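Fasciclin-1 (Drosophila melanogaster, PDB 1O70) acts as a neural cell adhesion molecule and is represented here by its third and fourth FAS1 domains. Local coordinates at residues 76-80 and 150-156; 169-174 and 198-204; 177-183 and 227-232; 188-194 and 295-299. All coordinates share one frame; numbering follows the deposited sequence.

Contact 1: 76-80 and 150-156; sequences ILNMH and IDHVLGV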
# COMPACT_ATOMS: atom_id res chain seq x y z
N ILE A 76 -6.89 5.57 11.47
CA ILE A 76 -6.04 6.45 10.70
C ILE A 76 -4.97 7.02 11.61
O ILE A 76 -3.79 6.98 11.28
CB ILE A 76 -6.88 7.57 10.08
CG1 ILE A 76 -7.79 6.96 9.00
CG2 ILE A 76 -5.98 8.67 9.53
CD1 ILE A 76 -8.65 7.95 8.26
N LEU A 77 -5.39 7.53 12.76
CA LEU A 77 -4.44 8.07 13.72
C LEU A 77 -3.41 7.03 14.11
O LEU A 77 -2.21 7.31 14.10
CB LEU A 77 -5.17 8.57 14.98
CG LEU A 77 -5.96 9.89 14.90
CD1 LEU A 77 -6.88 9.99 16.09
CD2 LEU A 77 -5.00 11.08 14.85
N ASN A 78 -3.86 5.82 14.44
CA ASN A 78 -2.96 4.76 14.85
C ASN A 78 -1.86 4.38 13.88
O ASN A 78 -0.78 3.98 14.30
CB ASN A 78 -3.74 3.50 15.21
CG ASN A 78 -4.63 3.69 16.40
OD1 ASN A 78 -4.29 4.41 17.34
ND2 ASN A 78 -5.79 3.04 16.38
N MET A 79 -2.11 4.50 12.58
CA MET A 79 -1.07 4.14 11.62
C MET A 79 -0.01 5.22 11.48
O MET A 79 1.02 5.01 10.84
CB MET A 79 -1.68 3.79 10.25
CG MET A 79 -2.40 4.91 9.55
SD MET A 79 -2.95 4.44 7.88
CE MET A 79 -4.34 3.35 8.26
N HIS A 80 -0.25 6.39 12.09
CA HIS A 80 0.73 7.48 12.06
C HIS A 80 1.64 7.35 13.27
O HIS A 80 2.53 8.16 13.47
CB HIS A 80 0.05 8.85 12.12
CG HIS A 80 -0.57 9.29 10.84
ND1 HIS A 80 -1.84 8.92 10.45
CD2 HIS A 80 -0.11 10.13 9.87
CE1 HIS A 80 -2.14 9.51 9.30
NE2 HIS A 80 -1.11 10.25 8.93
N ILE A 150 4.54 15.24 7.75
CA ILE A 150 4.32 14.78 6.38
C ILE A 150 3.23 15.62 5.72
O ILE A 150 2.38 16.19 6.40
CB ILE A 150 3.94 13.28 6.33
CG1 ILE A 150 2.65 13.02 7.12
CG2 ILE A 150 5.09 12.45 6.87
CD1 ILE A 150 2.25 11.54 7.14
N ASP A 151 3.27 15.68 4.39
CA ASP A 151 2.33 16.50 3.65
C ASP A 151 1.01 15.85 3.26
O ASP A 151 0.21 16.46 2.56
CB ASP A 151 3.00 17.06 2.40
CG ASP A 151 3.55 15.98 1.49
OD1 ASP A 151 3.31 14.77 1.75
OD2 ASP A 151 4.22 16.35 0.51
N HIS A 152 0.79 14.62 3.69
CA HIS A 152 -0.47 13.94 3.41
C HIS A 152 -0.82 13.13 4.61
O HIS A 152 0.07 12.75 5.38
CB HIS A 152 -0.38 13.00 2.21
CG HIS A 152 -0.38 13.71 0.89
ND1 HIS A 152 0.77 14.07 0.24
CD2 HIS A 152 -1.41 14.13 0.12
CE1 HIS A 152 0.46 14.70 -0.89
NE2 HIS A 152 -0.86 14.75 -0.98
N VAL A 153 -2.10 12.88 4.78
CA VAL A 153 -2.58 12.10 5.90
C VAL A 153 -2.63 10.64 5.46
O VAL A 153 -3.34 10.28 4.51
CB VAL A 153 -3.98 12.56 6.33
CG1 VAL A 153 -4.39 11.82 7.58
CG2 VAL A 153 -3.99 14.07 6.55
N LEU A 154 -1.86 9.79 6.14
CA LEU A 154 -1.83 8.38 5.79
C LEU A 154 -3.22 7.78 6.02
O LEU A 154 -4.03 8.32 6.78
CB LEU A 154 -0.79 7.64 6.63
CG LEU A 154 0.66 8.13 6.52
CD1 LEU A 154 1.56 7.30 7.43
CD2 LEU A 154 1.13 8.05 5.08
N GLY A 155 -3.50 6.66 5.35
CA GLY A 155 -4.78 6.00 5.51
C GLY A 155 -5.95 6.67 4.82
O GLY A 155 -7.09 6.24 5.00
N VAL A 156 -5.69 7.71 4.04
CA VAL A 156 -6.75 8.42 3.31
C VAL A 156 -6.25 8.63 1.88
O VAL A 156 -5.68 9.67 1.54
CB VAL A 156 -7.06 9.79 3.95
CG1 VAL A 156 -8.13 10.51 3.14
CG2 VAL A 156 -7.52 9.61 5.39
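Ile76, on the last turn of helix 70-79, and Gly155, in a type II beta turn from Val153 to Val156, bring their CA atoms within 5.4 Å of each other. The pairing belongs to the third FAS1 domain, where the chain leaving strand 145-150 runs past the end of this helix. Gly155 suits both roles asked of it: its phi is positive, and a side chain on it would run into Met79 SD, which lies 3.4 Å from Gly155 CA. Met79 CG stands between its backbone N and carbonyl carbon (chi1 63°), and the chain runs on extended at chi2 to bring SD to the turn.

His80 is the polar element in an otherwise apolar seam. Its backbone N-H goes to Leu77 O, and its ring turns back to the carbonyl four residues earlier, ND1 donating to Ile76 O at 2.9 Å. The acceptor lies in the ring plane, which fixes the rotation of the imidazole. Leu154 CB sits over one face, 3.5 Å from His80 NE2, while Ile150 CD1 meets the edge at His80 CD2. Phe27 of helix 21-33 and Pro53 of strand 48-53 also touch this ring. A leucine here would probably leave Ile76 O without its side-chain donor and lose the flat surface on which Leu154 rests.

Farther along, Ile76 splits its branches between partners. CG2 points to Leu154 O and the Val153 methyl CG1, and CD1 extends to Val156, ending 3.5 Å from Val156 CG2.

Contact 2: 169-174 and 198-204; sequences PMMSDT and VPRDKGW. With SO4 (sulfate ion), chain C.
Asp201 turns its carboxylate toward the start of helix 172-177 and holds it with both oxygens. It belongs to the junction where strand 193-199 of the fourth FAS1 domain gives way to helix 201-210. Ser172 OG donates to the syn lone pair of Asp201 OD2 at 2.6 Å, and Asp173 N reaches Asp201 OD1 from the syn side at 2.7 Å. In return Asp201 N donates to Met170 O, so Asp201 is bonded to Met170, Ser172 and Asp173. The Asp173 carboxylate stacks obliquely on that of Asp201, their planes 22° apart; two such like charges would be expected to raise the proton affinity of the pair, though the donors on Asp201 should offset this.

Trp204 comes in at about a right angle to Thr174, and its NE1 donates in the ring plane to Thr174 OG1 (2.7 Å, 168°). That hydroxyl in turn donates to a lone pair of Pro199 O, 2.9 Å away, so Thr174 OG1 accepts one bond and gives another. Beneath it Val198 CG1 packs against Thr174 CB.

Arg200, at the N-cap position, faces a sulfate probably left by the crystallisation liquor. Sulfate O2 accepts from Arg200 NE and from Lys202 N, each 2.9 Å away.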
# COMPACT_ATOMS: atom_id res chain seq x y z
N PRO A 169 7.01 3.54 -7.46
CA PRO A 169 8.13 2.88 -8.15
C PRO A 169 8.11 1.36 -8.08
O PRO A 169 8.62 0.66 -8.97
CB PRO A 169 9.37 3.44 -7.45
CG PRO A 169 8.89 4.70 -6.79
CD PRO A 169 7.51 4.35 -6.33
N MET A 170 7.52 0.84 -7.01
CA MET A 170 7.46 -0.60 -6.80
C MET A 170 6.55 -1.31 -7.81
O MET A 170 6.70 -2.50 -8.07
CB MET A 170 6.97 -0.89 -5.39
CG MET A 170 7.38 -2.26 -4.93
SD MET A 170 7.12 -2.50 -3.18
CE MET A 170 5.52 -3.17 -3.26
N MET A 171 5.64 -0.53 -8.39
CA MET A 171 4.67 -1.01 -9.35
C MET A 171 5.04 -0.66 -10.79
O MET A 171 4.29 -0.99 -11.70
CB MET A 171 3.29 -0.43 -9.02
CG MET A 171 2.74 -0.84 -7.63
SD MET A 171 1.14 -0.09 -7.24
CE MET A 171 0.93 -0.50 -5.51
N SER A 172 6.20 -0.04 -10.98
CA SER A 172 6.64 0.40 -12.30
C SER A 172 6.52 -0.61 -13.45
O SER A 172 6.09 -0.24 -14.55
CB SER A 172 8.09 0.92 -12.23
OG SER A 172 9.03 -0.11 -12.51
N ASP A 173 6.88 -1.87 -13.20
CA ASP A 173 6.78 -2.88 -14.25
C ASP A 173 5.32 -3.18 -14.60
O ASP A 173 4.92 -3.12 -15.77
CB ASP A 173 7.48 -4.18 -13.83
CG ASP A 173 8.99 -4.10 -13.97
OD1 ASP A 173 9.48 -3.12 -14.54
OD2 ASP A 173 9.70 -5.01 -13.51
N THR A 174 4.53 -3.50 -13.59
CA THR A 174 3.13 -3.79 -13.83
C THR A 174 2.44 -2.57 -14.47
O THR A 174 1.59 -2.73 -15.34
CB THR A 174 2.39 -4.19 -12.53
OG1 THR A 174 2.82 -5.49 -12.13
CG2 THR A 174 0.89 -4.22 -12.76
N VAL A 198 -1.31 -6.59 -7.83
CA VAL A 198 -0.15 -6.11 -8.57
C VAL A 198 1.20 -6.72 -8.24
O VAL A 198 1.72 -6.57 -7.14
CB VAL A 198 0.02 -4.59 -8.37
CG1 VAL A 198 1.22 -4.12 -9.14
CG2 VAL A 198 -1.24 -3.87 -8.82
N PRO A 199 1.80 -7.43 -9.21
CA PRO A 199 3.12 -8.02 -8.93
C PRO A 199 4.13 -6.87 -8.82
O PRO A 199 4.10 -5.93 -9.61
CB PRO A 199 3.37 -8.89 -10.16
CG PRO A 199 1.97 -9.28 -10.61
CD PRO A 199 1.23 -7.97 -10.46
N ARG A 200 5.01 -6.92 -7.82
CA ARG A 200 6.01 -5.87 -7.63
C ARG A 200 7.11 -6.06 -8.68
O ARG A 200 7.18 -7.11 -9.31
CB ARG A 200 6.62 -5.96 -6.24
CG ARG A 200 7.30 -7.29 -6.00
CD ARG A 200 7.70 -7.47 -4.55
NE ARG A 200 8.66 -6.46 -4.13
CZ ARG A 200 9.38 -6.55 -3.01
NH1 ARG A 200 9.24 -7.59 -2.20
NH2 ARG A 200 10.25 -5.59 -2.71
N ASP A 201 7.97 -5.06 -8.85
CA ASP A 201 9.05 -5.16 -9.82
C ASP A 201 9.88 -6.44 -9.61
O ASP A 201 10.12 -7.19 -10.56
CB ASP A 201 9.94 -3.92 -9.75
CG ASP A 201 9.40 -2.75 -10.59
OD1 ASP A 201 8.22 -2.80 -11.03
OD2 ASP A 201 10.16 -1.78 -10.81
N LYS A 202 10.31 -6.68 -8.37
CA LYS A 202 11.11 -7.87 -8.04
C LYS A 202 10.42 -9.13 -8.58
O LYS A 202 11.07 -10.08 -9.03
CB LYS A 202 11.30 -8.00 -6.52
CG LYS A 202 12.36 -9.02 -6.11
CD LYS A 202 12.34 -9.29 -4.60
CE LYS A 202 12.41 -8.01 -3.75
NZ LYS A 202 13.70 -7.26 -3.86
N GLY A 203 9.08 -9.13 -8.53
CA GLY A 203 8.32 -10.25 -9.04
C GLY A 203 8.51 -10.43 -10.53
O GLY A 203 8.78 -11.54 -10.98
N TRP A 204 8.39 -9.36 -11.32
CA TRP A 204 8.59 -9.49 -12.76
C TRP A 204 10.05 -9.83 -13.06
O TRP A 204 10.33 -10.55 -14.03
CB TRP A 204 8.19 -8.22 -13.52
CG TRP A 204 6.69 -8.03 -13.61
CD1 TRP A 204 5.96 -7.03 -13.04
CD2 TRP A 204 5.73 -8.90 -14.26
NE1 TRP A 204 4.62 -7.21 -13.28
CE2 TRP A 204 4.45 -8.34 -14.03
CE3 TRP A 204 5.83 -10.08 -15.01
CZ2 TRP A 204 3.28 -8.92 -14.52
CZ3 TRP A 204 4.65 -10.67 -15.51
CH2 TRP A 204 3.40 -10.08 -15.25
S SO4 C . 10.87 -3.86 -5.81
O1 SO4 C . 10.40 -2.50 -5.98
O2 SO4 C . 9.80 -4.79 -6.20
O3 SO4 C . 12.05 -4.12 -6.66
O4 SO4 C . 11.22 -4.07 -4.39
O HOH W 1 5.58 -4.02 -10.85

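Contact 3: 177-183 and 227-232; sequences MGKFSHF and SKSILE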
# COMPACT_ATOMS: atom_id res chain seq x y z
N MET A 177 3.61 -2.46 -18.19
CA MET A 177 3.03 -3.55 -18.96
C MET A 177 1.58 -3.28 -19.33
O MET A 177 1.11 -3.70 -20.39
CB MET A 177 3.12 -4.85 -18.17
CG MET A 177 2.85 -6.09 -18.98
SD MET A 177 3.20 -7.57 -17.98
CE MET A 177 1.76 -8.49 -18.22
N GLY A 178 0.86 -2.57 -18.47
CA GLY A 178 -0.53 -2.25 -18.71
C GLY A 178 -0.73 -1.14 -19.72
O GLY A 178 -1.86 -0.76 -20.03
N LYS A 179 0.36 -0.61 -20.24
CA LYS A 179 0.25 0.46 -21.22
C LYS A 179 0.14 -0.04 -22.65
O LYS A 179 -0.62 0.51 -23.45
CB LYS A 179 1.44 1.39 -21.12
CG LYS A 179 1.39 2.37 -19.98
CD LYS A 179 2.61 3.24 -20.07
CE LYS A 179 2.55 4.43 -19.14
NZ LYS A 179 3.76 5.26 -19.36
N PHE A 180 0.90 -1.08 -22.98
CA PHE A 180 0.89 -1.61 -24.34
C PHE A 180 -0.50 -1.88 -24.91
O PHE A 180 -0.71 -1.72 -26.10
CB PHE A 180 1.73 -2.89 -24.43
CG PHE A 180 3.15 -2.72 -24.00
CD1 PHE A 180 3.51 -2.90 -22.67
CD2 PHE A 180 4.13 -2.38 -24.92
CE1 PHE A 180 4.83 -2.73 -22.26
CE2 PHE A 180 5.46 -2.21 -24.53
CZ PHE A 180 5.81 -2.39 -23.19
N SER A 181 -1.43 -2.29 -24.06
CA SER A 181 -2.78 -2.63 -24.48
C SER A 181 -3.83 -1.64 -23.99
O SER A 181 -5.02 -1.84 -24.18
CB SER A 181 -3.16 -4.00 -23.94
OG SER A 181 -3.36 -3.91 -22.53
N HIS A 182 -3.38 -0.58 -23.32
CA HIS A 182 -4.28 0.43 -22.78
C HIS A 182 -5.16 -0.17 -21.70
O HIS A 182 -6.28 0.29 -21.44
CB HIS A 182 -5.13 1.04 -23.90
CG HIS A 182 -4.32 1.81 -24.90
ND1 HIS A 182 -4.10 3.17 -24.79
CD2 HIS A 182 -3.63 1.41 -26.00
CE1 HIS A 182 -3.31 3.57 -25.77
NE2 HIS A 182 -3.02 2.52 -26.52
N PHE A 183 -4.63 -1.20 -21.07
CA PHE A 183 -5.30 -1.89 -19.98
C PHE A 183 -5.47 -0.92 -18.80
O PHE A 183 -6.47 -0.97 -18.09
CB PHE A 183 -4.45 -3.08 -19.53
CG PHE A 183 -4.96 -3.76 -18.29
CD1 PHE A 183 -5.92 -4.75 -18.38
CD2 PHE A 183 -4.51 -3.38 -17.03
CE1 PHE A 183 -6.40 -5.37 -17.24
CE2 PHE A 183 -4.99 -3.99 -15.88
CZ PHE A 183 -5.94 -4.99 -15.99
N SER A 227 -0.22 -9.72 -22.85
CA SER A 227 -0.04 -8.97 -21.61
C SER A 227 -1.37 -8.53 -21.01
O SER A 227 -1.53 -8.55 -19.79
CB SER A 227 0.86 -7.75 -21.85
OG SER A 227 0.36 -6.93 -22.87
N LYS A 228 -2.33 -8.15 -21.85
CA LYS A 228 -3.62 -7.72 -21.34
C LYS A 228 -4.34 -8.87 -20.67
O LYS A 228 -4.95 -8.73 -19.61
CB LYS A 228 -4.50 -7.18 -22.46
CG LYS A 228 -5.84 -6.65 -21.94
CD LYS A 228 -6.27 -5.39 -22.68
CE LYS A 228 -6.91 -5.71 -24.02
NZ LYS A 228 -8.25 -6.33 -23.86
N SER A 229 -4.28 -10.02 -21.33
CA SER A 229 -4.92 -11.22 -20.83
C SER A 229 -4.34 -11.60 -19.46
O SER A 229 -5.07 -12.03 -18.57
CB SER A 229 -4.71 -12.36 -21.83
OG SER A 229 -5.25 -13.58 -21.36
N ILE A 230 -3.02 -11.43 -19.31
CA ILE A 230 -2.33 -11.75 -18.05
C ILE A 230 -2.79 -10.81 -16.93
O ILE A 230 -3.11 -11.26 -15.84
CB ILE A 230 -0.79 -11.61 -18.19
CG1 ILE A 230 -0.27 -12.55 -19.28
CG2 ILE A 230 -0.12 -11.94 -16.86
CD1 ILE A 230 -0.38 -14.03 -18.94
N LEU A 231 -2.82 -9.52 -17.22
CA LEU A 231 -3.24 -8.52 -16.25
C LEU A 231 -4.71 -8.64 -15.88
O LEU A 231 -5.07 -8.52 -14.71
CB LEU A 231 -2.95 -7.12 -16.78
CG LEU A 231 -1.58 -6.49 -16.46
CD1 LEU A 231 -0.55 -7.55 -16.10
CD2 LEU A 231 -1.13 -5.65 -17.65
N GLU A 232 -5.58 -8.87 -16.86
CA GLU A 232 -7.00 -9.00 -16.56
C GLU A 232 -7.24 -10.11 -15.57
O GLU A 232 -8.25 -10.13 -14.87
CB GLU A 232 -7.80 -9.26 -17.84
CG GLU A 232 -7.62 -8.18 -18.88
CD GLU A 232 -8.43 -8.42 -20.12
OE1 GLU A 232 -8.64 -9.60 -20.46
OE2 GLU A 232 -8.84 -7.43 -20.76
O HOH W 2 -1.00 -4.59 -21.87
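Phe183 and Leu231 make the central apolar contact. Leu231 CB stands over the middle of the ring, 3.7 Å from its centroid and 10° off the normal, a clear CH-pi geometry. Near the ring's edge lies Glu232 CG, in a position that is less certain. With Phe183 CG anti to the backbone N (chi1 173°), the phenyl group is carried out from the loop onto the helix. With an alanine here, the face over which Leu231 CB sits is gone, and a gap would probably open between loop and helix. Met177 reaches across from the other end, its CE touching Leu231 CD1 and Ile230 CB, while Leu231 CD2 rests 3.6 Å from Gly178 CA.

These contacts lay helix 224-232 of the fourth FAS1 domain against the loop that leaves helix 172-177, a loop folded by a type I beta turn from Lys179 to His182.

The polar contact is indirect, with no hydrogen bond passing straight between the two segments. A water donates to Met177 O at 2.7 Å and to Ser227 OG at 2.9 Å, and is also hydrogen-bonded to Ser181 OG. Ser227 OG is bonded as well to Ser224 O, one turn earlier in its helix.

Lys228 combines apolar and ionic contacts. It lays its methylenes along Ser181, CD coming 3.3 Å from Ser181 OG, and then bends its ammonium toward Glu232 OE2 in a weak salt bridge, NZ to OE2 3.3 Å.

Contact 4: 188-194 and 295-299; sequences NNTQRRF and CTNGI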
# COMPACT_ATOMS: atom_id res chain seq x y z
N ASN A 188 -8.87 4.26 -14.04
CA ASN A 188 -9.09 5.62 -13.59
C ASN A 188 -10.57 5.81 -13.28
O ASN A 188 -10.95 6.72 -12.54
CB ASN A 188 -8.64 6.59 -14.68
CG ASN A 188 -8.27 7.95 -14.13
OD1 ASN A 188 -7.71 8.05 -13.03
ND2 ASN A 188 -8.56 9.01 -14.88
N ASN A 189 -11.40 4.93 -13.83
CA ASN A 189 -12.84 4.98 -13.65
C ASN A 189 -13.23 4.97 -12.17
O ASN A 189 -12.75 4.14 -11.40
CB ASN A 189 -13.51 3.80 -14.37
CG ASN A 189 -15.02 3.94 -14.42
OD1 ASN A 189 -15.71 3.80 -13.41
ND2 ASN A 189 -15.54 4.21 -15.61
N THR A 190 -14.12 5.88 -11.79
CA THR A 190 -14.56 5.97 -10.40
C THR A 190 -15.94 5.35 -10.18
O THR A 190 -16.45 5.35 -9.07
CB THR A 190 -14.62 7.44 -9.94
OG1 THR A 190 -15.47 8.18 -10.81
CG2 THR A 190 -13.24 8.05 -9.95
N GLN A 191 -16.54 4.83 -11.25
CA GLN A 191 -17.86 4.23 -11.15
C GLN A 191 -17.81 2.74 -10.82
O GLN A 191 -18.83 2.11 -10.56
CB GLN A 191 -18.62 4.44 -12.45
CG GLN A 191 -18.92 5.90 -12.75
CD GLN A 191 -19.15 6.17 -14.22
OE1 GLN A 191 -19.57 7.26 -14.61
NE2 GLN A 191 -18.88 5.16 -15.06
N ARG A 192 -16.60 2.17 -10.84
CA ARG A 192 -16.40 0.76 -10.53
C ARG A 192 -15.44 0.66 -9.35
O ARG A 192 -14.85 1.66 -8.94
CB ARG A 192 -15.79 0.03 -11.73
CG ARG A 192 -16.31 0.48 -13.09
CD ARG A 192 -17.64 -0.15 -13.45
NE ARG A 192 -17.51 -1.58 -13.76
CZ ARG A 192 -18.49 -2.33 -14.26
NH1 ARG A 192 -19.68 -1.80 -14.53
NH2 ARG A 192 -18.28 -3.62 -14.50
N ARG A 193 -15.29 -0.54 -8.81
CA ARG A 193 -14.38 -0.75 -7.71
C ARG A 193 -13.42 -1.87 -8.11
O ARG A 193 -13.85 -2.98 -8.40
CB ARG A 193 -15.14 -1.11 -6.43
CG ARG A 193 -15.75 0.11 -5.75
CD ARG A 193 -14.66 1.05 -5.25
NE ARG A 193 -15.18 2.31 -4.72
CZ ARG A 193 -15.62 3.32 -5.47
NH1 ARG A 193 -15.60 3.21 -6.80
NH2 ARG A 193 -16.06 4.44 -4.91
N PHE A 194 -12.13 -1.56 -8.15
CA PHE A 194 -11.14 -2.54 -8.54
C PHE A 194 -10.31 -3.09 -7.40
O PHE A 194 -9.97 -2.38 -6.45
CB PHE A 194 -10.17 -1.97 -9.56
CG PHE A 194 -10.81 -1.30 -10.73
CD1 PHE A 194 -11.22 0.02 -10.64
CD2 PHE A 194 -10.95 -1.97 -11.93
CE1 PHE A 194 -11.74 0.69 -11.74
CE2 PHE A 194 -11.47 -1.32 -13.05
CZ PHE A 194 -11.87 0.02 -12.95
N CYS A 295 -7.18 2.67 -2.36
CA CYS A 295 -7.28 3.72 -3.37
C CYS A 295 -8.67 4.34 -3.33
O CYS A 295 -9.52 3.90 -2.56
CB CYS A 295 -7.01 3.15 -4.76
SG CYS A 295 -5.34 2.52 -4.98
N THR A 296 -8.91 5.34 -4.16
CA THR A 296 -10.20 6.01 -4.17
C THR A 296 -11.28 5.21 -4.88
O THR A 296 -12.46 5.34 -4.56
CB THR A 296 -10.08 7.41 -4.81
OG1 THR A 296 -9.55 7.29 -6.14
CG2 THR A 296 -9.15 8.30 -3.98
N ASN A 297 -10.87 4.37 -5.83
CA ASN A 297 -11.82 3.55 -6.58
C ASN A 297 -11.46 2.09 -6.45
O ASN A 297 -11.65 1.32 -7.39
CB ASN A 297 -11.79 3.95 -8.05
CG ASN A 297 -10.43 3.77 -8.66
OD1 ASN A 297 -9.43 3.68 -7.95
ND2 ASN A 297 -10.37 3.72 -9.98
N GLY A 298 -10.93 1.69 -5.30
CA GLY A 298 -10.57 0.29 -5.14
C GLY A 298 -9.41 0.05 -4.19
O GLY A 298 -9.07 0.90 -3.38
N ILE A 299 -8.81 -1.12 -4.31
CA ILE A 299 -7.70 -1.49 -3.45
C ILE A 299 -6.68 -2.27 -4.26
O ILE A 299 -7.04 -3.01 -5.18
CB ILE A 299 -8.20 -2.37 -2.27
CG1 ILE A 299 -7.09 -2.54 -1.23
CG2 ILE A 299 -8.60 -3.73 -2.79
CD1 ILE A 299 -7.57 -3.25 0.01
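Asn297 and Asn189 meet through a nearly straight hydrogen bond, Asn297 ND2 donating to Asn189 O at 2.8 Å and 172°. The acceptor lies in the amide plane, although ND2 itself stands above the plane of the Asn189 carbonyl. The same ND2 also serves Leu187 O, and OD1 accepts from Val161 N, so both ends of this buried amide are satisfied and its rotation is fixed. CG sits between the backbone N and carbonyl carbon (chi1 60°), which turns the amide back to the loop before strand 193-199.

The backbone supplies the next pair. Phe194 N donates to a lone pair of Asn297 O at 3.0 Å, and Phe194 O accepts from Ile299 N at 2.7 Å. Between them Gly298 adopts backbone angles closed to a residue with a side chain, and a CB there would strike Phe194 O.

Arg193 uses its NH1 within its own loop, giving hydrogen bonds to Thr190 O (3.2 Å) and Arg192 O (2.7 Å), both in the guanidinium plane. One face of that group lies over Asn297 CA and Thr296 O. The loop is further shaped by an Asx turn, Asn189 OD1 accepting from Gln191 N.

The Phe194-Gly298 bridge is parallel, and it begins the pairing of strands 193-199 and 298-303, the first and last strands in chain order of the seven-stranded mixed sheet of this FAS1 domain, which lie side by side within it.

How the contacts relate
Contact 1 lies in the third FAS1 domain, while contacts 2, 3 and 4 share the fourth, their segments alternating along the chain. Contacts 1 and 3 are buried and largely apolar, both setting a helix against a loop; contact 1 adds one histidine, contact 3 a bridging water. Contacts 2 and 4 are partly buried and rely on direct hydrogen bonds, with side chains taking a large share in contact 2 and strand backbone joining them in contact 4. These two use opposite ends of strand 193-199. Contacts 2 and 3 touch, Trp204 CH2 lying 3.7 Å from Met177 SD. Contact 1 stands apart, its centre about 20 Å from that of contact 4.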